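Local coordinates for protein PHO85 cyclin-10 (Saccharomyces cerevisiae, PDB 4KRD) that acts as the cyclin partner of the kinase Pho85, whose holoenzyme phosphorylates and negatively regulates the glycogen synthase Gsy2, at residues K131-H134 with R135-A139; C162-S165 with K166-T170; V174-L177 with I178-N182. All blocks are in the same frame, centred on the assembly; numbering follows the deposited sequence.

All three are local contacts within the cyclin-family part of this fragment: interactions 1 and 3 lie along helices, interaction 2 at a helix start where Ser165 is the N-cap. Interactions 1 and 2 lie with centres about 12 Å apart and touch directly: Ile138 CD1 packs 3.8 Å from Cys162 CB, and Ile138 CG2 lies 3.8 Å from Leu169 CD1. Interaction 3, centred about 14 Å from interaction 1, meets it where Leu176 CD2 approaches Ala139 C at 3.7 Å. Interactions 2 and 3 belong to the two ends of helix 166-180, their centres about 17 Å apart. Each also reaches the chain of another protein, probably the kinase Pho85, whereas interaction 1 does not.

Interaction 1 (K131-H134 with R135-A139); sequences KEVH and RMIIA
Val133 O receives the shortest direct hydrogen bond of this helical turn, from Ile137 N at 3.0 Å. The same carbonyl oxygen is flanked by the isoleucine side chain, whose CG1 comes to 3.4 Å of Val133 O. Ile137 CG1 is placed there because it stands anti to its own carbonyl carbon (chi1 -73°), which also lets Ile137 CD1 meet Val133 CG1 at 3.7 Å; the two side chains run at a slant to each other. The neighbouring i to i+4 bonds are longer. Met136 N to Glu132 O is 3.1 Å, and Ile138 N to His134 O is 3.3 Å but nearly straight at 170°. One residue earlier in the series, the direct bond is missing. Lys131 O and Arg135 N are 5.6 Å apart, and a water fills the place, donating to the carbonyl oxygen and accepting from the amide at 2.8 Å each. These turns open helix 130-148, which packs against helices 84-95, 99-113 and 166-180, an arrangement consistent with the central helix of a cyclin box. His134 sends its ring obliquely past the CD1 methyl of Ile138, and Phe87 of helix 84-95 meets that ring with planes at about 35°. On another face, Met136 bends at chi2 and chi3 into the side of helix 99-113, against Ile109, Leu112 and Phe113. The polar ends find partners outside this turn: Glu132 OE1 is hydrogen-bonded to both Tyr71 OH and Gln129 N, while NH1 of the extended Arg135 reaches Asn73 O.

Interaction 2 (C162-S165 with K166-T170); sequences CGIS and KRLLT
Ser165, extended in backbone (phi -78°, psi 157°), turns the chain into helix 166-180, and its carbonyl oxygen takes the bond from Leu169 N at 3.0 Å. Its side chain caps the same helix: Ser165 OG accepts from Leu168 N at 3.1 Å, which makes the serine a classical N-cap and satisfies an amide of the first turn. A chi1 of 64° brings OG under that turn, where it also lies 3.4 Å from Leu168 CB. Ile164, just before the cap, supplies the apolar part. Its CB and CG2 both sit 3.8 Å from Leu168 CD2, with the two side chains at about a right angle, while Ile164 CD1 reaches over to Leu169 CB, also at 3.8 Å. Gly163, with positive phi, is the C-prime residue of a Schellman motif that ends helix 155-162, so one helix stops and the next starts within three residues. Arg167, on the outer side, makes its salt bridge outside this contact, with an acidic side chain of another protein's chain. Inward, Ile164 rests on Ile138 and Leu168 on Arg135, both of helix 130-148, and Lys166 and Leu169 touch Ser159 of helix 155-162.

Interaction 3 (V174-L177 with I178-N182); sequences VSLL and ICVCN
Val174 O accepts from Ile178 N at 2.8 Å in an almost straight bond (175°), and Cys179 N to Ser175 O follows at 3.0 Å. The regular i to i+4 pattern then degrades: Val180 N is shared between Leu176 O at 3.0 Å and Leu177 O at 3.3 Å, the latter approached from well above its carbonyl plane, and Cys181 N reaches Leu177 O only weakly. This mixed i to i+3 and i to i+4 bonding is consistent with an irregular last turn. Among the apolar contacts, Val174 and Ile178 lie side by side and point the same way, CG1 of Val174 being 3.9 Å from CG1 of Ile178. Leu176 CD1 meets Val180 CG1 at 4.0 Å, and Val180 CG2, placed between its backbone N and carbonyl carbon, presses to 3.1 Å of Leu176 O. With an alanine at Val180, both methyls go, which would probably leave Leu176 CD1 without this neighbour. Leu176 packs on Ala140 and Leu143 of helix 130-148, Val180 packs on Thr111 and Leu112 of helix 99-113, and Ile178 touches Val66 and Glu70 of helix 65-72.

Interaction 1 (K131-H134 with R135-A139)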
ATOM      1  N   LYS B 131     -27.941  -2.579  16.842  1.00 35.66           N
ATOM      2  CA  LYS B 131     -28.350  -3.151  15.563  1.00 43.20           C
ATOM      3  C   LYS B 131     -27.314  -2.942  14.441  1.00 39.09           C
ATOM      4  O   LYS B 131     -27.467  -3.482  13.341  1.00 39.52           O
ATOM      5  CB  LYS B 131     -29.719  -2.624  15.139  1.00 43.94           C
ATOM      6  CG  LYS B 131     -30.843  -3.044  16.079  1.00 50.43           C
ATOM      7  CD  LYS B 131     -32.172  -3.130  15.351  1.00 54.94           C
ATOM      8  CE  LYS B 131     -33.218  -3.847  16.194  1.00 55.96           C
ATOM      9  NZ  LYS B 131     -34.408  -4.206  15.376  1.00 67.36           N
ATOM     10  N   GLU B 132     -26.271  -2.170  14.729  1.00 40.20           N
ATOM     11  CA  GLU B 132     -25.213  -1.901  13.735  1.00 36.19           C
ATOM     12  C   GLU B 132     -23.979  -2.755  13.975  1.00 36.19           C
ATOM     13  O   GLU B 132     -23.099  -2.849  13.104  1.00 33.26           O
ATOM     14  CB  GLU B 132     -24.856  -0.410  13.736  1.00 33.10           C
ATOM     15  CG  GLU B 132     -25.996   0.459  13.179  1.00 37.32           C
ATOM     16  CD  GLU B 132     -25.976   1.909  13.655  1.00 42.74           C
ATOM     17  OE1 GLU B 132     -25.105   2.280  14.471  1.00 38.45           O
ATOM     18  OE2 GLU B 132     -26.852   2.684  13.207  1.00 45.11           O
ATOM     19  N   VAL B 133     -23.923  -3.409  15.136  1.00 35.08           N
ATOM     20  CA  VAL B 133     -22.705  -4.105  15.557  1.00 35.45           C
ATOM     21  C   VAL B 133     -22.312  -5.321  14.709  1.00 39.57           C
ATOM     22  O   VAL B 133     -21.139  -5.484  14.347  1.00 39.93           O
ATOM     23  CB  VAL B 133     -22.756  -4.515  17.040  1.00 37.44           C
ATOM     24  CG1 VAL B 133     -21.619  -5.481  17.359  1.00 36.17           C
ATOM     25  CG2 VAL B 133     -22.707  -3.270  17.933  1.00 38.84           C
ATOM     26  N   HIS B 134     -23.285  -6.168  14.386  1.00 35.19           N
ATOM     27  CA  HIS B 134     -23.004  -7.409  13.663  1.00 37.70           C
ATOM     28  C   HIS B 134     -22.360  -7.154  12.288  1.00 33.77           C
ATOM     29  O   HIS B 134     -21.342  -7.760  11.931  1.00 38.77           O
ATOM     30  CB  HIS B 134     -24.302  -8.207  13.512  1.00 41.33           C
ATOM     31  CG  HIS B 134     -24.112  -9.574  12.936  1.00 46.88           C
ATOM     32  ND1 HIS B 134     -24.482  -9.897  11.646  1.00 48.26           N
ATOM     33  CD2 HIS B 134     -23.590 -10.703  13.470  1.00 48.37           C
ATOM     34  CE1 HIS B 134     -24.200 -11.165  11.413  1.00 47.18           C
ATOM     35  NE2 HIS B 134     -23.653 -11.676  12.501  1.00 46.72           N
ATOM     36  N   ARG B 135     -22.956  -6.250  11.523  1.00 33.88           N
ATOM     37  CA  ARG B 135     -22.456  -5.934  10.190  1.00 37.96           C
ATOM     38  C   ARG B 135     -21.165  -5.121  10.252  1.00 35.05           C
ATOM     39  O   ARG B 135     -20.344  -5.196   9.340  1.00 32.28           O
ATOM     40  CB  ARG B 135     -23.521  -5.197   9.374  1.00 34.67           C
ATOM     41  CG  ARG B 135     -24.686  -6.093   8.951  1.00 38.32           C
ATOM     42  CD  ARG B 135     -25.679  -5.328   8.085  1.00 41.88           C
ATOM     43  NE  ARG B 135     -26.746  -6.192   7.591  1.00 40.27           N
ATOM     44  CZ  ARG B 135     -27.685  -5.807   6.739  1.00 42.03           C
ATOM     45  NH1 ARG B 135     -27.694  -4.567   6.266  1.00 41.85           N
ATOM     46  NH2 ARG B 135     -28.613  -6.671   6.349  1.00 50.98           N
ATOM     47  N   MET B 136     -21.002  -4.338  11.318  1.00 36.74           N
ATOM     48  CA  MET B 136     -19.768  -3.582  11.533  1.00 36.91           C
ATOM     49  C   MET B 136     -18.573  -4.509  11.752  1.00 36.13           C
ATOM     50  O   MET B 136     -17.478  -4.262  11.249  1.00 35.60           O
ATOM     51  CB  MET B 136     -19.925  -2.635  12.723  1.00 39.51           C
ATOM     52  CG  MET B 136     -18.703  -1.771  13.011  1.00 45.86           C
ATOM     53  SD  MET B 136     -18.304  -0.589  11.696  1.00 48.02           S
ATOM     54  CE  MET B 136     -19.787   0.419  11.693  1.00 39.11           C
ATOM     55  N   ILE B 137     -18.786  -5.569  12.520  1.00 29.48           N
ATOM     56  CA  ILE B 137     -17.753  -6.574  12.763  1.00 33.01           C
ATOM     57  C   ILE B 137     -17.318  -7.245  11.466  1.00 31.95           C
ATOM     58  O   ILE B 137     -16.130  -7.388  11.195  1.00 35.78           O
ATOM     59  CB  ILE B 137     -18.246  -7.641  13.765  1.00 35.84           C
ATOM     60  CG1 ILE B 137     -18.283  -7.047  15.176  1.00 36.57           C
ATOM     61  CG2 ILE B 137     -17.358  -8.866  13.732  1.00 35.12           C
ATOM     62  CD1 ILE B 137     -19.054  -7.894  16.185  1.00 38.78           C
ATOM     63  N   ILE B 138     -18.296  -7.666  10.678  1.00 31.67           N
ATOM     64  CA  ILE B 138     -18.037  -8.236   9.364  1.00 34.01           C
ATOM     65  C   ILE B 138     -17.136  -7.326   8.514  1.00 33.24           C
ATOM     66  O   ILE B 138     -16.104  -7.761   8.007  1.00 30.84           O
ATOM     67  CB  ILE B 138     -19.361  -8.495   8.642  1.00 32.56           C
ATOM     68  CG1 ILE B 138     -20.148  -9.589   9.379  1.00 34.13           C
ATOM     69  CG2 ILE B 138     -19.126  -8.930   7.202  1.00 32.74           C
ATOM     70  CD1 ILE B 138     -21.456  -9.933   8.705  1.00 40.08           C
ATOM     71  N   ALA B 139     -17.530  -6.068   8.369  1.00 32.57           N
ATOM     72  CA  ALA B 139     -16.772  -5.111   7.545  1.00 36.03           C
ATOM     73  C   ALA B 139     -15.361  -4.836   8.060  1.00 28.18           C
ATOM     74  O   ALA B 139     -14.392  -4.805   7.280  1.00 28.56           O
ATOM     75  CB  ALA B 139     -17.558  -3.798   7.423  1.00 31.97           C
TER
HETATM   76  O   HOH W   1     -25.506  -5.140  12.119  1.00 37.27           O

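Interaction 2 (C162-S165 with K166-T170)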
ATOM      1  N   CYS B 162     -19.591 -15.615   7.521  1.00 46.58           N
ATOM      2  CA  CYS B 162     -20.346 -14.545   8.172  1.00 43.35           C
ATOM      3  C   CYS B 162     -21.847 -14.685   7.960  1.00 48.72           C
ATOM      4  O   CYS B 162     -22.639 -13.899   8.492  1.00 48.02           O
ATOM      5  CB  CYS B 162     -19.888 -13.178   7.655  1.00 41.16           C
ATOM      6  SG  CYS B 162     -18.172 -12.779   8.044  1.00 41.16           S
ATOM      7  N   GLY B 163     -22.229 -15.684   7.171  1.00 47.61           N
ATOM      8  CA  GLY B 163     -23.625 -15.984   6.940  1.00 49.87           C
ATOM      9  C   GLY B 163     -24.368 -14.896   6.193  1.00 52.02           C
ATOM     10  O   GLY B 163     -25.535 -14.638   6.472  1.00 47.96           O
ATOM     11  N   ILE B 164     -23.693 -14.253   5.244  1.00 45.54           N
ATOM     12  CA  ILE B 164     -24.336 -13.223   4.444  1.00 39.78           C
ATOM     13  C   ILE B 164     -24.110 -13.507   2.976  1.00 37.42           C
ATOM     14  O   ILE B 164     -23.336 -14.390   2.628  1.00 44.23           O
ATOM     15  CB  ILE B 164     -23.803 -11.808   4.775  1.00 41.50           C
ATOM     16  CG1 ILE B 164     -22.319 -11.696   4.418  1.00 38.06           C
ATOM     17  CG2 ILE B 164     -24.029 -11.472   6.238  1.00 38.15           C
ATOM     18  CD1 ILE B 164     -21.754 -10.323   4.673  1.00 39.37           C
ATOM     19  N   SER B 165     -24.783 -12.758   2.112  1.00 43.43           N
ATOM     20  CA  SER B 165     -24.565 -12.888   0.677  1.00 42.78           C
ATOM     21  C   SER B 165     -23.281 -12.176   0.257  1.00 44.77           C
ATOM     22  O   SER B 165     -22.807 -11.259   0.933  1.00 41.35           O
ATOM     23  CB  SER B 165     -25.742 -12.304  -0.097  1.00 43.93           C
ATOM     24  OG  SER B 165     -25.845 -10.920   0.143  1.00 45.24           O
ATOM     25  N   LYS B 166     -22.724 -12.591  -0.869  1.00 42.64           N
ATOM     26  CA  LYS B 166     -21.514 -11.962  -1.366  1.00 45.74           C
ATOM     27  C   LYS B 166     -21.799 -10.509  -1.720  1.00 40.88           C
ATOM     28  O   LYS B 166     -20.947  -9.639  -1.553  1.00 41.06           O
ATOM     29  CB  LYS B 166     -20.972 -12.733  -2.562  1.00 47.86           C
ATOM     30  CG  LYS B 166     -20.490 -14.131  -2.197  1.00 49.13           C
ATOM     31  CD  LYS B 166     -19.869 -14.828  -3.382  1.00 47.66           C
ATOM     32  CE  LYS B 166     -20.891 -15.010  -4.484  1.00 52.57           C
ATOM     33  NZ  LYS B 166     -21.999 -15.912  -4.061  1.00 54.71           N
ATOM     34  N   ARG B 167     -23.013 -10.247  -2.182  1.00 45.01           N
ATOM     35  CA  ARG B 167     -23.408  -8.894  -2.552  1.00 43.36           C
ATOM     36  C   ARG B 167     -23.413  -7.976  -1.329  1.00 39.93           C
ATOM     37  O   ARG B 167     -22.916  -6.853  -1.384  1.00 37.91           O
ATOM     38  CB  ARG B 167     -24.767  -8.912  -3.257  1.00 48.42           C
ATOM     39  CG  ARG B 167     -25.543  -7.601  -3.218  1.00 50.89           C
ATOM     40  CD  ARG B 167     -26.688  -7.611  -4.241  1.00 62.76           C
ATOM     41  NE  ARG B 167     -26.210  -7.549  -5.627  1.00 69.69           N
ATOM     42  CZ  ARG B 167     -25.945  -8.607  -6.398  1.00 70.90           C
ATOM     43  NH1 ARG B 167     -26.106  -9.843  -5.935  1.00 68.16           N
ATOM     44  NH2 ARG B 167     -25.517  -8.428  -7.646  1.00 67.21           N
ATOM     45  N   LEU B 168     -23.958  -8.463  -0.221  1.00 39.52           N
ATOM     46  CA  LEU B 168     -23.938  -7.699   1.024  1.00 36.80           C
ATOM     47  C   LEU B 168     -22.507  -7.451   1.522  1.00 34.41           C
ATOM     48  O   LEU B 168     -22.176  -6.344   1.935  1.00 35.88           O
ATOM     49  CB  LEU B 168     -24.768  -8.397   2.111  1.00 39.58           C
ATOM     50  CG  LEU B 168     -24.809  -7.686   3.468  1.00 40.61           C
ATOM     51  CD1 LEU B 168     -25.358  -6.276   3.344  1.00 40.29           C
ATOM     52  CD2 LEU B 168     -25.606  -8.484   4.486  1.00 45.35           C
ATOM     53  N   LEU B 169     -21.672  -8.482   1.481  1.00 34.56           N
ATOM     54  CA  LEU B 169     -20.280  -8.365   1.913  1.00 35.85           C
ATOM     55  C   LEU B 169     -19.561  -7.234   1.178  1.00 35.27           C
ATOM     56  O   LEU B 169     -18.876  -6.413   1.786  1.00 31.39           O
ATOM     57  CB  LEU B 169     -19.527  -9.685   1.722  1.00 35.83           C
ATOM     58  CG  LEU B 169     -18.055  -9.695   2.159  1.00 33.36           C
ATOM     59  CD1 LEU B 169     -17.869  -9.169   3.581  1.00 30.01           C
ATOM     60  CD2 LEU B 169     -17.438 -11.068   2.020  1.00 35.38           C
ATOM     61  N   THR B 170     -19.738  -7.187  -0.135  1.00 32.91           N
ATOM     62  CA  THR B 170     -19.168  -6.120  -0.933  1.00 32.41           C
ATOM     63  C   THR B 170     -19.704  -4.765  -0.489  1.00 33.54           C
ATOM     64  O   THR B 170     -18.944  -3.803  -0.363  1.00 28.79           O
ATOM     65  CB  THR B 170     -19.441  -6.342  -2.426  1.00 37.08           C
ATOM     66  OG1 THR B 170     -18.885  -7.605  -2.803  1.00 35.59           O
ATOM     67  CG2 THR B 170     -18.820  -5.218  -3.277  1.00 34.48           C
TER

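Interaction 3 (V174-L177 with I178-N182)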
ATOM      1  N   VAL B 174     -17.298  -1.621   1.267  1.00 32.10           N
ATOM      2  CA  VAL B 174     -17.232  -0.292   0.686  1.00 31.54           C
ATOM      3  C   VAL B 174     -17.826   0.755   1.623  1.00 31.92           C
ATOM      4  O   VAL B 174     -17.335   1.867   1.692  1.00 29.23           O
ATOM      5  CB  VAL B 174     -17.947  -0.235  -0.676  1.00 35.30           C
ATOM      6  CG1 VAL B 174     -18.005   1.194  -1.189  1.00 34.58           C
ATOM      7  CG2 VAL B 174     -17.247  -1.135  -1.679  1.00 33.41           C
ATOM      8  N   SER B 175     -18.891   0.398   2.331  1.00 28.19           N
ATOM      9  CA  SER B 175     -19.499   1.325   3.274  1.00 33.89           C
ATOM     10  C   SER B 175     -18.507   1.735   4.364  1.00 32.82           C
ATOM     11  O   SER B 175     -18.405   2.910   4.701  1.00 30.37           O
ATOM     12  CB  SER B 175     -20.756   0.714   3.910  1.00 35.78           C
ATOM     13  OG  SER B 175     -21.748   0.467   2.925  1.00 36.93           O
ATOM     14  N   LEU B 176     -17.783   0.768   4.922  1.00 25.32           N
ATOM     15  CA  LEU B 176     -16.844   1.094   5.989  1.00 24.86           C
ATOM     16  C   LEU B 176     -15.696   1.900   5.382  1.00 28.09           C
ATOM     17  O   LEU B 176     -15.276   2.914   5.921  1.00 26.16           O
ATOM     18  CB  LEU B 176     -16.317  -0.166   6.670  1.00 27.48           C
ATOM     19  CG  LEU B 176     -15.238   0.083   7.719  1.00 28.56           C
ATOM     20  CD1 LEU B 176     -15.775   1.047   8.803  1.00 28.76           C
ATOM     21  CD2 LEU B 176     -14.747  -1.213   8.316  1.00 30.97           C
ATOM     22  N   LEU B 177     -15.213   1.453   4.229  1.00 24.84           N
ATOM     23  CA  LEU B 177     -14.126   2.164   3.550  1.00 26.68           C
ATOM     24  C   LEU B 177     -14.474   3.645   3.299  1.00 27.09           C
ATOM     25  O   LEU B 177     -13.712   4.548   3.675  1.00 28.41           O
ATOM     26  CB  LEU B 177     -13.763   1.430   2.247  1.00 26.11           C
ATOM     27  CG  LEU B 177     -12.618   2.016   1.414  1.00 29.84           C
ATOM     28  CD1 LEU B 177     -11.325   1.924   2.168  1.00 27.59           C
ATOM     29  CD2 LEU B 177     -12.517   1.288   0.066  1.00 32.68           C
ATOM     30  N   ILE B 178     -15.629   3.903   2.687  1.00 28.30           N
ATOM     31  CA  ILE B 178     -16.095   5.279   2.493  1.00 28.18           C
ATOM     32  C   ILE B 178     -16.180   6.028   3.830  1.00 29.52           C
ATOM     33  O   ILE B 178     -15.764   7.178   3.926  1.00 27.48           O
ATOM     34  CB  ILE B 178     -17.471   5.359   1.764  1.00 29.38           C
ATOM     35  CG1 ILE B 178     -17.390   4.763   0.345  1.00 34.79           C
ATOM     36  CG2 ILE B 178     -17.937   6.805   1.660  1.00 34.57           C
ATOM     37  CD1 ILE B 178     -16.440   5.495  -0.587  1.00 37.85           C
ATOM     38  N   CYS B 179     -16.713   5.374   4.863  1.00 29.05           N
ATOM     39  CA  CYS B 179     -16.868   6.028   6.170  1.00 31.80           C
ATOM     40  C   CYS B 179     -15.566   6.401   6.896  1.00 32.52           C
ATOM     41  O   CYS B 179     -15.559   7.342   7.681  1.00 33.07           O
ATOM     42  CB  CYS B 179     -17.799   5.215   7.089  1.00 35.23           C
ATOM     43  SG  CYS B 179     -19.530   5.252   6.542  1.00 36.90           S
ATOM     44  N   VAL B 180     -14.471   5.679   6.644  1.00 27.29           N
ATOM     45  CA  VAL B 180     -13.208   5.970   7.335  1.00 29.26           C
ATOM     46  C   VAL B 180     -12.096   6.610   6.483  1.00 30.10           C
ATOM     47  O   VAL B 180     -11.048   6.980   7.009  1.00 31.88           O
ATOM     48  CB  VAL B 180     -12.599   4.715   8.019  1.00 26.11           C
ATOM     49  CG1 VAL B 180     -13.451   4.266   9.212  1.00 28.19           C
ATOM     50  CG2 VAL B 180     -12.405   3.590   7.025  1.00 29.31           C
ATOM     51  N   CYS B 181     -12.304   6.724   5.180  1.00 29.44           N
ATOM     52  CA  CYS B 181     -11.182   7.092   4.298  1.00 32.90           C
ATOM     53  C   CYS B 181     -10.854   8.585   4.392  1.00 35.04           C
ATOM     54  O   CYS B 181      -9.837   9.033   3.872  1.00 36.11           O
ATOM     55  CB  CYS B 181     -11.456   6.666   2.848  1.00 30.46           C
ATOM     56  SG  CYS B 181     -12.700   7.665   2.042  1.00 37.34           S
ATOM     57  N   ASN B 182     -11.707   9.347   5.085  1.00 37.25           N
ATOM     58  CA  ASN B 182     -11.405  10.745   5.416  1.00 37.82           C
ATOM     59  C   ASN B 182     -10.485  10.859   6.639  1.00 42.16           C
ATOM     60  O   ASN B 182     -10.109  11.958   7.043  1.00 40.44           O
ATOM     61  CB  ASN B 182     -12.695  11.543   5.675  1.00 39.64           C
ATOM     62  CG  ASN B 182     -13.464  11.038   6.904  1.00 51.68           C
ATOM     63  OD1 ASN B 182     -13.480   9.831   7.193  1.00 49.29           O
ATOM     64  ND2 ASN B 182     -14.115  11.957   7.623  1.00 57.99           N
TER